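Putative ABC transporter, periplasmic binding protein, amino acid (Neisseria gonorrhoeae, PDB 2YJP) binds L-cysteine as a periplasmic solute receptor and probably delivers it to an ABC transporter for uptake into the cell. Local coordinates at residues A49-K52 / V56-I59; A89-G94 / N255-A260; N108-V113 / E133-A138; L120-F125 / D139-V144; P241-Q244 / L250-W253. The protein carries 1 engineered substitution. One frame throughout, in Å; residues are numbered along the deposited sequence.

Contact 1 of 5, residues A49-K52 / V56-I59; sequences AAIK and VIRI
V56 meets I51 through its backbone, not through its side chain. The V56 carbonyl O sits 3.7 Å from I51 CG2. Its isopropyl group turns away from the helix and packs on E100 of the neighbouring strand.

I57 follows and makes the apolar part of the contact. I51 CG2 comes up beside the branch point of I57, 3.9 Å from its CB, and the two side chains cross at a slant. The methyl therefore lies against both a peptide oxygen and a branched carbon. This placement follows from the torsion of I51. CG1 lies beside the backbone N (chi1 -69°), and CG2 extends away from that N toward the strand. I57 sends its longer branch CG1 the other way from its own backbone N (chi1 -173°). Its side chain also packs on A89 and L93 of helix 80-93, while its backbone pairs with K98 and E100.

R58 continues the strand, and its backbone N donates to D119 OD2. I59 carries the strand on into the interior, where it packs on A85 and V99.

I51 also touches L92 and L250, so it is buried between two further helices. The arrangement is a short helix 48-54 turning tightly into the central strand of a parallel sheet, the first strand of this solute-binding protein family 3 lobe.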
# COMPACT_ATOMS: atom_id res chain seq x y z
N ALA A 49 -3.91 -25.63 5.37
CA ALA A 49 -4.69 -26.49 6.24
C ALA A 49 -5.05 -25.81 7.57
O ALA A 49 -6.20 -25.90 8.02
CB ALA A 49 -4.00 -27.85 6.46
N ALA A 50 -4.08 -25.15 8.20
CA ALA A 50 -4.34 -24.56 9.52
C ALA A 50 -5.41 -23.46 9.42
O ALA A 50 -6.25 -23.34 10.28
CB ALA A 50 -3.08 -24.03 10.14
N ILE A 51 -5.35 -22.68 8.35
CA ILE A 51 -6.31 -21.64 8.15
C ILE A 51 -7.69 -22.20 7.83
O ILE A 51 -8.68 -21.65 8.29
CB ILE A 51 -5.85 -20.64 7.09
CG1 ILE A 51 -4.65 -19.81 7.61
CG2 ILE A 51 -7.03 -19.71 6.67
CD1 ILE A 51 -3.81 -19.22 6.52
N LYS A 52 -7.76 -23.29 7.06
CA LYS A 52 -9.06 -23.91 6.72
C LYS A 52 -9.69 -24.36 8.03
O LYS A 52 -10.89 -24.24 8.20
CB LYS A 52 -8.94 -25.06 5.70
CG LYS A 52 -8.61 -24.59 4.27
CD LYS A 52 -8.60 -25.73 3.27
CE LYS A 52 -9.02 -25.26 1.88
NZ LYS A 52 -8.68 -26.29 0.84
N VAL A 56 -11.29 -18.89 9.16
CA VAL A 56 -11.14 -17.46 8.98
C VAL A 56 -9.67 -17.14 8.69
O VAL A 56 -8.76 -17.74 9.28
CB VAL A 56 -11.64 -16.66 10.26
CG1 VAL A 56 -10.80 -16.98 11.47
CG2 VAL A 56 -11.63 -15.16 10.05
N ILE A 57 -9.43 -16.21 7.76
CA ILE A 57 -8.08 -15.79 7.49
C ILE A 57 -7.88 -14.38 8.03
O ILE A 57 -8.68 -13.47 7.76
CB ILE A 57 -7.71 -15.91 6.01
CG1 ILE A 57 -6.20 -15.61 5.78
CG2 ILE A 57 -8.67 -15.04 5.15
CD1 ILE A 57 -5.67 -16.01 4.37
N ARG A 58 -6.84 -14.23 8.84
CA ARG A 58 -6.46 -12.91 9.35
C ARG A 58 -5.59 -12.19 8.33
O ARG A 58 -4.49 -12.67 7.97
CB ARG A 58 -5.79 -13.01 10.72
CG ARG A 58 -6.84 -13.20 11.84
CD ARG A 58 -6.23 -13.66 13.19
NE ARG A 58 -5.44 -12.60 13.82
CZ ARG A 58 -5.96 -11.54 14.43
NH1 ARG A 58 -7.29 -11.38 14.52
NH2 ARG A 58 -5.14 -10.64 14.96
N ILE A 59 -6.11 -11.06 7.83
CA ILE A 59 -5.40 -10.25 6.82
C ILE A 59 -5.13 -8.79 7.20
O ILE A 59 -6.08 -8.02 7.50
CB ILE A 59 -6.06 -10.30 5.43
CG1 ILE A 59 -6.25 -11.75 5.02
CG2 ILE A 59 -5.19 -9.56 4.41
CD1 ILE A 59 -6.93 -11.99 3.68

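Contact 2 of 5, residues A89-G94 / N255-A260; sequences AKDLLG and NGEIAA
D91 and E257 face each other across two helices, carboxyl group against carboxyl group. Both CB atoms point toward the opposite helix. The side chains meet at a slant, and their carboxyl planes are turned 65° apart, so they do not stack.

The nearest oxygens are D91 OD2 and E257 OE1, 2.5 Å apart. A distance this short between two acids suggests that one of them may carry a proton. E257 OE1 also lies 3.5 Å from D91 CB, so it reaches in over the aspartate stem and does not meet OD2 alone. E257 gets there by a bend. Its chain folds at chi2 (-73°), which brings the carboxyl group across toward helix 80-93.

Water 1 bridges the pair. It donates to D91 OD2 at 2.9 Å and to E257 OE2 at 2.7 Å. One oxygen of each acid thus receives a water hydrogen.

R266 NH1 forms a salt bridge with D91 OD2. Its positive charge probably offsets part of the repulsion between the two acids. The CB of D91 rests against W253, one turn before E257 on helix 248-264.

The contact is small and lies at the surface. It is a water-bridged acid pair between two helices, 80-93 and 248-264, which both pack on the sheet of the same solute-binding lobe.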
# COMPACT_ATOMS: atom_id res chain seq x y z
N ALA A 89 -10.13 -15.13 0.22
CA ALA A 89 -10.98 -15.78 1.23
C ALA A 89 -12.12 -16.64 0.62
O ALA A 89 -12.42 -17.76 1.10
CB ALA A 89 -11.54 -14.78 2.20
N LYS A 90 -12.75 -16.11 -0.42
CA LYS A 90 -13.74 -16.88 -1.12
C LYS A 90 -13.13 -18.21 -1.64
O LYS A 90 -13.75 -19.28 -1.48
CB LYS A 90 -14.34 -16.05 -2.27
CG LYS A 90 -15.22 -16.88 -3.17
CD LYS A 90 -16.07 -16.00 -4.05
CE LYS A 90 -16.31 -16.67 -5.35
NZ LYS A 90 -16.17 -18.12 -5.11
N ASP A 91 -11.93 -18.15 -2.26
CA ASP A 91 -11.34 -19.38 -2.82
C ASP A 91 -10.90 -20.31 -1.70
O ASP A 91 -11.05 -21.50 -1.79
CB ASP A 91 -10.15 -19.07 -3.72
CG ASP A 91 -10.57 -18.47 -5.03
OD1 ASP A 91 -11.70 -18.78 -5.45
OD2 ASP A 91 -9.78 -17.69 -5.63
N LEU A 92 -10.34 -19.75 -0.64
CA LEU A 92 -9.76 -20.55 0.41
C LEU A 92 -10.82 -21.14 1.33
O LEU A 92 -10.72 -22.28 1.76
CB LEU A 92 -8.80 -19.70 1.23
CG LEU A 92 -7.98 -20.55 2.23
CD1 LEU A 92 -6.89 -21.41 1.56
CD2 LEU A 92 -7.40 -19.70 3.29
N LEU A 93 -11.83 -20.34 1.63
CA LEU A 93 -12.74 -20.62 2.71
C LEU A 93 -14.18 -20.77 2.26
O LEU A 93 -14.99 -21.27 3.03
CB LEU A 93 -12.64 -19.52 3.79
CG LEU A 93 -11.31 -19.66 4.53
CD1 LEU A 93 -10.71 -18.48 4.82
CD2 LEU A 93 -11.35 -20.44 5.80
N GLY A 94 -14.49 -20.34 1.05
CA GLY A 94 -15.84 -20.60 0.50
C GLY A 94 -16.69 -19.35 0.54
O GLY A 94 -17.77 -19.30 -0.02
N ASN A 255 0.62 -17.42 -4.46
CA ASN A 255 1.17 -17.31 -5.84
C ASN A 255 0.19 -17.81 -6.92
O ASN A 255 -0.05 -17.11 -7.89
CB ASN A 255 2.47 -18.11 -5.96
CG ASN A 255 3.64 -17.45 -5.26
OD1 ASN A 255 3.59 -16.27 -4.92
ND2 ASN A 255 4.71 -18.21 -5.05
N GLY A 256 -0.35 -19.03 -6.74
CA GLY A 256 -1.28 -19.64 -7.66
C GLY A 256 -2.56 -18.81 -7.76
O GLY A 256 -3.11 -18.60 -8.84
N GLU A 257 -3.02 -18.32 -6.62
CA GLU A 257 -4.17 -17.41 -6.60
C GLU A 257 -3.97 -16.09 -7.34
O GLU A 257 -4.86 -15.70 -8.08
CB GLU A 257 -4.56 -17.09 -5.19
CG GLU A 257 -5.19 -18.22 -4.47
CD GLU A 257 -6.59 -18.45 -4.96
OE1 GLU A 257 -7.35 -17.44 -5.01
OE2 GLU A 257 -6.93 -19.61 -5.33
N ILE A 258 -2.82 -15.43 -7.14
CA ILE A 258 -2.52 -14.20 -7.85
C ILE A 258 -2.47 -14.43 -9.36
O ILE A 258 -3.03 -13.64 -10.12
CB ILE A 258 -1.21 -13.52 -7.37
CG1 ILE A 258 -1.35 -13.06 -5.92
CG2 ILE A 258 -0.81 -12.33 -8.29
CD1 ILE A 258 -2.53 -12.06 -5.62
N ALA A 259 -1.82 -15.52 -9.76
CA ALA A 259 -1.57 -15.85 -11.16
C ALA A 259 -2.92 -16.05 -11.80
O ALA A 259 -3.17 -15.57 -12.92
CB ALA A 259 -0.70 -17.14 -11.30
N ALA A 260 -3.79 -16.78 -11.07
CA ALA A 260 -5.12 -17.12 -11.61
C ALA A 260 -5.96 -15.86 -11.73
O ALA A 260 -6.73 -15.73 -12.70
CB ALA A 260 -5.85 -18.19 -10.77
O HOH W 1 -8.26 -19.19 -7.63

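Contact 3 of 5, residues N108-V113 / E133-A138; sequences NRVEYV and EAVDFA. With CYS (cysteine), chain D.
V135 pushes one methyl into the groove between V110 and V113, which are one turn apart on helix 109-114. The bump is V135 CG1. It lies 3.7 Å from V113 CG1 and 4.1 Å from V110 CG1. Both valines meet it at a slant. V135 sets CG1 beside its own backbone N (chi1 -52°), which directs this methyl at the helix. The other methyl, CG2, lies over a face of the F137 ring, toward its rim.

V110 CG1 is the bump in the other direction. It extends away from its backbone N (chi1 166°) and fits against the small side chain of A134, 3.8 Å from its CB. The alanine forms a shallow seat beside V135.

R109, just before V110, turns from this seam to the ligand. R109 NH2 donates to OXT of the bound cysteine at 3.1 Å, nearly straight (160°) and in the guanidinium plane. R109 NH1 makes a weaker, bent bond to the cysteine O at 3.0 Å. NH1 also binds A123 O, and NE binds A106 O, so the guanidinium is held in place. R131 also bonds the ligand. The helix packed on strand 135-137 thus presents an arginine that grips the carboxylate in the amino acid binding site.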
# COMPACT_ATOMS: atom_id res chain seq x y z
N ASN A 108 4.12 -1.49 11.00
CA ASN A 108 3.82 -2.71 11.78
C ASN A 108 3.66 -3.93 10.90
O ASN A 108 3.48 -5.05 11.42
CB ASN A 108 2.51 -2.56 12.58
CG ASN A 108 2.68 -1.72 13.83
OD1 ASN A 108 3.79 -1.47 14.25
ND2 ASN A 108 1.59 -1.25 14.39
N ARG A 109 3.70 -3.70 9.58
CA ARG A 109 3.40 -4.78 8.64
C ARG A 109 4.29 -6.00 8.83
O ARG A 109 3.77 -7.09 8.89
CB ARG A 109 3.44 -4.31 7.20
CG ARG A 109 2.27 -3.37 6.85
CD ARG A 109 2.44 -2.83 5.44
NE ARG A 109 3.58 -1.93 5.39
CZ ARG A 109 3.81 -1.11 4.38
NH1 ARG A 109 2.98 -1.13 3.37
NH2 ARG A 109 4.85 -0.30 4.40
N VAL A 110 5.60 -5.80 8.94
CA VAL A 110 6.55 -6.86 9.13
C VAL A 110 6.29 -7.56 10.48
O VAL A 110 6.11 -8.77 10.50
CB VAL A 110 8.03 -6.34 9.05
CG1 VAL A 110 9.02 -7.39 9.59
CG2 VAL A 110 8.37 -5.94 7.61
N GLU A 111 6.26 -6.80 11.58
CA GLU A 111 5.98 -7.36 12.90
C GLU A 111 4.68 -8.20 13.02
O GLU A 111 4.64 -9.19 13.71
CB GLU A 111 5.99 -6.22 13.96
CG GLU A 111 5.64 -6.71 15.39
CD GLU A 111 6.57 -7.84 15.89
OE1 GLU A 111 7.81 -7.77 15.73
OE2 GLU A 111 6.10 -8.83 16.48
N TYR A 112 3.63 -7.80 12.31
CA TYR A 112 2.32 -8.41 12.49
C TYR A 112 2.29 -9.74 11.80
O TYR A 112 1.68 -10.69 12.28
CB TYR A 112 1.23 -7.51 11.87
CG TYR A 112 0.64 -6.44 12.80
CD1 TYR A 112 1.32 -5.87 13.79
CD2 TYR A 112 -0.60 -6.02 12.66
CE1 TYR A 112 0.74 -4.90 14.61
CE2 TYR A 112 -1.15 -5.04 13.44
CZ TYR A 112 -0.50 -4.48 14.41
OH TYR A 112 -1.14 -3.51 15.17
N VAL A 113 2.95 -9.81 10.65
CA VAL A 113 3.03 -11.06 9.92
C VAL A 113 4.06 -11.98 10.57
O VAL A 113 3.85 -13.18 10.63
CB VAL A 113 3.36 -10.78 8.41
CG1 VAL A 113 4.62 -11.26 8.05
CG2 VAL A 113 2.75 -11.68 7.64
N GLU A 133 14.23 -9.91 3.38
CA GLU A 133 14.96 -10.56 4.46
C GLU A 133 14.09 -10.91 5.64
O GLU A 133 14.40 -11.82 6.40
CB GLU A 133 16.14 -9.67 4.95
CG GLU A 133 17.28 -9.55 3.96
CD GLU A 133 18.34 -8.54 4.42
OE1 GLU A 133 18.52 -8.37 5.64
OE2 GLU A 133 19.01 -7.91 3.57
N ALA A 134 13.00 -10.18 5.83
CA ALA A 134 12.19 -10.34 7.02
C ALA A 134 10.91 -11.13 6.78
O ALA A 134 10.40 -11.77 7.73
CB ALA A 134 11.90 -8.97 7.60
N VAL A 135 10.39 -11.08 5.53
CA VAL A 135 9.12 -11.75 5.18
C VAL A 135 9.16 -12.41 3.76
O VAL A 135 10.05 -12.12 2.96
CB VAL A 135 7.88 -10.76 5.27
CG1 VAL A 135 7.80 -9.98 6.67
CG2 VAL A 135 7.82 -9.78 4.03
N ASP A 136 8.19 -13.27 3.43
CA ASP A 136 8.18 -13.76 2.06
C ASP A 136 7.07 -13.11 1.24
O ASP A 136 5.87 -13.12 1.63
CB ASP A 136 8.07 -15.29 1.96
CG ASP A 136 9.35 -16.04 2.41
OD1 ASP A 136 10.50 -15.66 2.05
OD2 ASP A 136 9.19 -17.08 3.09
N PHE A 137 7.46 -12.56 0.09
CA PHE A 137 6.53 -11.92 -0.84
C PHE A 137 6.03 -12.89 -1.88
O PHE A 137 6.83 -13.58 -2.53
CB PHE A 137 7.22 -10.77 -1.54
CG PHE A 137 7.41 -9.56 -0.66
CD1 PHE A 137 6.34 -8.65 -0.44
CD2 PHE A 137 8.66 -9.29 -0.07
CE1 PHE A 137 6.53 -7.51 0.36
CE2 PHE A 137 8.84 -8.16 0.72
CZ PHE A 137 7.80 -7.27 0.94
N ALA A 138 4.70 -12.96 -2.02
CA ALA A 138 4.11 -13.68 -3.17
C ALA A 138 4.22 -12.88 -4.45
O ALA A 138 4.71 -11.78 -4.43
CB ALA A 138 2.66 -14.00 -2.90
N CYS D . 3.59 0.77 -0.69
CA CYS D . 4.50 1.58 0.15
C CYS D . 5.19 0.69 1.18
O CYS D . 4.97 -0.56 1.17
CB CYS D . 3.76 2.69 0.88
SG CYS D . 2.40 2.13 1.92
OXT CYS D . 5.96 1.21 1.99

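Contact 4 of 5, residues L120-F125 / D139-V144; sequences LILANF and DPYMKV. With CYS (cysteine), chain D.
The apolar contact is between L122 and Y141. L122 CD2 lies 3.6 Å from Y141 CE1 and approaches the ring obliquely, near its hydroxyl end. Y141 CG lies in the crowded position between backbone N and carbonyl carbon (chi1 58°), which carries the ring toward L122. L122 also packs on A85, and Y141 on I84, both of helix 80-93.

A polar atom meets sulfur at the second point. N124 ND2 lies 3.7 Å from M142 SD, with the side chains crossing at about a right angle. The amide has its bonds outside this pair: OD1 accepts from K65 NZ, and ND2 donates to D81 OD1. These bonds fix the rotation of the amide, with ND2 beside the sulfur.

Water joins the backbone to the tyrosine. Water 2 accepts from F125 N at 2.9 Å and donates to Y141 OH at 2.7 Å. Y141 OH is also bonded to D81 OD1, so D81 links the tyrosine and N124.

The ligand binds on the 120-125 side. The cysteine N donates to N124 O at 2.6 Å. The cysteine O lies at the edge of the F125 ring, 3.7 Å from CD1.

Each segment carries a backbone irregularity. A123 is the centre of an inverse gamma turn, and Y141 and M142 form a classic beta bulge opposite I239. The contact thus joins one wall of the cysteine pocket to the start of strand 142-151, consistent with the hinge crossover of a type 2 periplasmic binding protein.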
# COMPACT_ATOMS: atom_id res chain seq x y z
N LEU A 120 -1.38 -12.99 6.58
CA LEU A 120 -1.09 -12.47 5.30
C LEU A 120 -1.15 -10.94 5.39
O LEU A 120 -2.00 -10.39 6.10
CB LEU A 120 -2.12 -12.99 4.30
CG LEU A 120 -2.04 -12.44 2.89
CD1 LEU A 120 -0.94 -13.00 2.14
CD2 LEU A 120 -3.18 -12.92 2.11
N ILE A 121 -0.25 -10.28 4.68
CA ILE A 121 -0.26 -8.81 4.60
C ILE A 121 -0.71 -8.45 3.23
O ILE A 121 -0.09 -8.90 2.24
CB ILE A 121 1.11 -8.17 4.84
CG1 ILE A 121 1.50 -8.35 6.30
CG2 ILE A 121 1.12 -6.69 4.33
CD1 ILE A 121 0.60 -7.54 7.30
N LEU A 122 -1.79 -7.65 3.16
CA LEU A 122 -2.21 -7.02 1.92
C LEU A 122 -2.34 -5.52 2.21
O LEU A 122 -3.25 -4.86 1.68
CB LEU A 122 -3.53 -7.63 1.44
CG LEU A 122 -3.31 -8.90 0.57
CD1 LEU A 122 -4.56 -9.63 0.24
CD2 LEU A 122 -2.53 -8.58 -0.77
N ALA A 123 -1.48 -4.98 3.07
CA ALA A 123 -1.47 -3.55 3.30
C ALA A 123 -0.54 -2.89 2.28
O ALA A 123 0.59 -2.50 2.59
CB ALA A 123 -1.04 -3.21 4.74
N ASN A 124 -1.06 -2.76 1.05
CA ASN A 124 -0.38 -2.15 -0.10
C ASN A 124 1.16 -2.10 -0.00
O ASN A 124 1.78 -1.02 -0.03
CB ASN A 124 -0.99 -0.74 -0.36
CG ASN A 124 -0.97 -0.36 -1.83
OD1 ASN A 124 -0.45 0.70 -2.21
ND2 ASN A 124 -1.56 -1.23 -2.68
N PHE A 125 1.78 -3.28 -0.04
CA PHE A 125 3.10 -3.53 0.50
C PHE A 125 4.19 -3.65 -0.57
O PHE A 125 4.22 -4.64 -1.36
CB PHE A 125 3.04 -4.81 1.35
CG PHE A 125 4.13 -4.93 2.37
CD1 PHE A 125 4.84 -3.84 2.83
CD2 PHE A 125 4.43 -6.20 2.91
CE1 PHE A 125 5.84 -4.01 3.81
CE2 PHE A 125 5.40 -6.38 3.86
CZ PHE A 125 6.09 -5.30 4.33
N ASP A 139 3.75 -13.42 -5.55
CA ASP A 139 3.64 -12.72 -6.81
C ASP A 139 3.02 -11.36 -6.67
O ASP A 139 1.93 -11.26 -6.12
CB ASP A 139 2.70 -13.46 -7.75
CG ASP A 139 3.33 -14.66 -8.37
OD1 ASP A 139 4.49 -15.00 -8.00
OD2 ASP A 139 2.65 -15.27 -9.23
N PRO A 140 3.66 -10.35 -7.28
CA PRO A 140 3.16 -8.96 -7.26
C PRO A 140 1.84 -8.85 -7.99
O PRO A 140 1.60 -9.60 -8.97
CB PRO A 140 4.23 -8.15 -7.97
CG PRO A 140 5.20 -9.12 -8.56
CD PRO A 140 4.87 -10.53 -8.10
N TYR A 141 1.00 -7.92 -7.51
CA TYR A 141 -0.22 -7.56 -8.21
C TYR A 141 -0.26 -6.13 -8.75
O TYR A 141 -1.05 -5.84 -9.65
CB TYR A 141 -1.46 -7.87 -7.36
CG TYR A 141 -1.51 -7.20 -6.04
CD1 TYR A 141 -0.97 -7.82 -4.92
CD2 TYR A 141 -2.11 -5.94 -5.87
CE1 TYR A 141 -1.00 -7.24 -3.70
CE2 TYR A 141 -2.17 -5.33 -4.59
CZ TYR A 141 -1.59 -6.00 -3.51
OH TYR A 141 -1.61 -5.47 -2.23
N MET A 142 0.59 -5.25 -8.22
CA MET A 142 0.69 -3.90 -8.78
C MET A 142 2.11 -3.31 -8.71
O MET A 142 3.01 -3.92 -8.13
CB MET A 142 -0.36 -2.96 -8.19
CG MET A 142 -0.02 -2.28 -6.90
SD MET A 142 -1.32 -1.11 -6.37
CE MET A 142 -0.54 0.45 -6.76
N LYS A 143 2.29 -2.16 -9.34
CA LYS A 143 3.56 -1.43 -9.31
C LYS A 143 3.31 0.02 -8.94
O LYS A 143 2.22 0.51 -9.19
CB LYS A 143 4.33 -1.49 -10.64
CG LYS A 143 3.57 -1.97 -11.78
CD LYS A 143 4.20 -1.64 -13.09
CE LYS A 143 3.68 -2.59 -14.17
NZ LYS A 143 3.37 -1.91 -15.40
N VAL A 144 4.32 0.68 -8.38
CA VAL A 144 4.21 2.03 -7.98
C VAL A 144 5.60 2.68 -7.81
O VAL A 144 6.59 2.04 -7.48
CB VAL A 144 3.28 2.13 -6.68
CG1 VAL A 144 3.97 2.03 -5.46
CG2 VAL A 144 2.73 3.44 -6.57
N CYS D . 3.59 0.77 -0.69
CA CYS D . 4.50 1.58 0.15
C CYS D . 5.19 0.69 1.18
O CYS D . 4.97 -0.56 1.17
CB CYS D . 3.76 2.69 0.88
SG CYS D . 2.40 2.13 1.92
OXT CYS D . 5.96 1.21 1.99
O HOH W 2 0.36 -5.79 -0.37

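Contact 5 of 5, residues P241-Q244 / L250-W253; sequences PAVQ and LLNW
No ring or amide takes part where V243 meets L250 and L251; this contact is purely aliphatic. The flat group beside it, the W253 indole, packs on L92 of helix 80-93. The Q244 amide is engaged outside the contact, with NE2 donating to R114 O.

The motif is a beta-alpha unit. Strand 237-244 ends, a short turn follows, and helix 248-264 folds back over the sheet. In type 2 periplasmic binding proteins a strand returning from the second lobe enters the sheet of the first lobe antiparallel. Strand 237-244 is consistent with that role. V243 is hydrogen-bonded through its backbone to D136, and A242 to I121.

V243 points its side chain at the first turn of the helix and spreads its two methyls over two consecutive leucines. CG1, beside the backbone N (chi1 -63°), takes L250. CG2 lies between the backbone N and the carbonyl carbon and takes L251. The two leucines differ in approach. L250 points toward the strand and meets V243 at a slant, with its branched end. L251 crosses V243 at about a right angle and offers its stem, while its tip goes on to A138.

The nearest atoms are V243 CG1 and L250 CD2, 3.7 Å apart; V243 CG2 stands 3.9 Å from L251 CB.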
# COMPACT_ATOMS: atom_id res chain seq x y z
N PRO A 241 1.58 -9.39 -2.00
CA PRO A 241 1.19 -9.89 -0.67
C PRO A 241 2.41 -10.40 0.06
O PRO A 241 3.42 -10.74 -0.57
CB PRO A 241 0.29 -11.09 -0.99
CG PRO A 241 -0.01 -11.01 -2.53
CD PRO A 241 1.20 -10.30 -3.09
N ALA A 242 2.35 -10.48 1.39
CA ALA A 242 3.48 -11.04 2.15
C ALA A 242 3.02 -12.02 3.22
O ALA A 242 2.01 -11.74 3.90
CB ALA A 242 4.33 -9.95 2.77
N VAL A 243 3.74 -13.14 3.35
CA VAL A 243 3.47 -14.11 4.41
C VAL A 243 4.69 -14.15 5.31
O VAL A 243 5.74 -13.62 4.95
CB VAL A 243 3.17 -15.51 3.88
CG1 VAL A 243 1.92 -15.50 3.03
CG2 VAL A 243 4.39 -16.08 3.09
N GLN A 244 4.54 -14.79 6.47
CA GLN A 244 5.66 -15.05 7.40
C GLN A 244 6.79 -15.72 6.67
O GLN A 244 6.55 -16.63 5.86
CB GLN A 244 5.20 -15.94 8.55
CG GLN A 244 6.13 -16.05 9.73
CD GLN A 244 5.52 -16.90 10.87
OE1 GLN A 244 5.51 -18.11 10.77
NE2 GLN A 244 5.01 -16.25 11.93
N LEU A 250 1.61 -21.38 2.47
CA LEU A 250 0.69 -20.28 2.18
C LEU A 250 1.18 -19.41 1.01
O LEU A 250 0.38 -18.95 0.18
CB LEU A 250 0.45 -19.40 3.39
CG LEU A 250 -0.73 -18.39 3.27
CD1 LEU A 250 -2.12 -19.01 2.95
CD2 LEU A 250 -0.82 -17.52 4.51
N LEU A 251 2.51 -19.21 0.97
CA LEU A 251 3.17 -18.54 -0.12
C LEU A 251 2.81 -19.19 -1.46
O LEU A 251 2.41 -18.50 -2.41
CB LEU A 251 4.70 -18.56 0.08
CG LEU A 251 5.46 -17.86 -1.05
CD1 LEU A 251 5.10 -16.29 -1.07
CD2 LEU A 251 7.01 -18.10 -0.98
N ASN A 252 2.99 -20.52 -1.54
CA ASN A 252 2.73 -21.21 -2.78
C ASN A 252 1.25 -21.11 -3.23
O ASN A 252 0.96 -20.87 -4.43
CB ASN A 252 3.15 -22.67 -2.68
CG ASN A 252 2.84 -23.42 -3.94
OD1 ASN A 252 3.22 -23.00 -5.04
ND2 ASN A 252 2.10 -24.49 -3.79
N TRP A 253 0.33 -21.22 -2.27
CA TRP A 253 -1.09 -21.03 -2.53
C TRP A 253 -1.45 -19.62 -2.98
O TRP A 253 -2.18 -19.46 -3.96
CB TRP A 253 -1.91 -21.36 -1.28
CG TRP A 253 -3.34 -21.38 -1.58
CD1 TRP A 253 -4.06 -22.39 -2.16
CD2 TRP A 253 -4.25 -20.31 -1.36
NE1 TRP A 253 -5.38 -22.01 -2.27
CE2 TRP A 253 -5.52 -20.74 -1.78
CE3 TRP A 253 -4.12 -19.04 -0.80
CZ2 TRP A 253 -6.65 -19.92 -1.71
CZ3 TRP A 253 -5.24 -18.23 -0.73
CH2 TRP A 253 -6.48 -18.67 -1.18

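Contacts 1, 4 and 5 are buried, contact 3 is partly so, and contact 2 lies at the surface. Contacts 1, 3 and 5 pack a helix on a strand with aliphatic groups. Contact 2 joins two helices and is the one made by two acids. Contact 4 is buried yet also uses a water, and it mixes an amide, a sulfur and a tyrosine with apolar packing. Contacts 2 and 5 share helix 248-264. Contacts 3 and 5 meet in the sheet, where strands 135-137 and 237-244 pair. Backbone pairing of I121 with A242 joins contacts 4 and 5. Contacts 3 and 4 both reach the bound cysteine, one at its carboxylate and the other at its amino group.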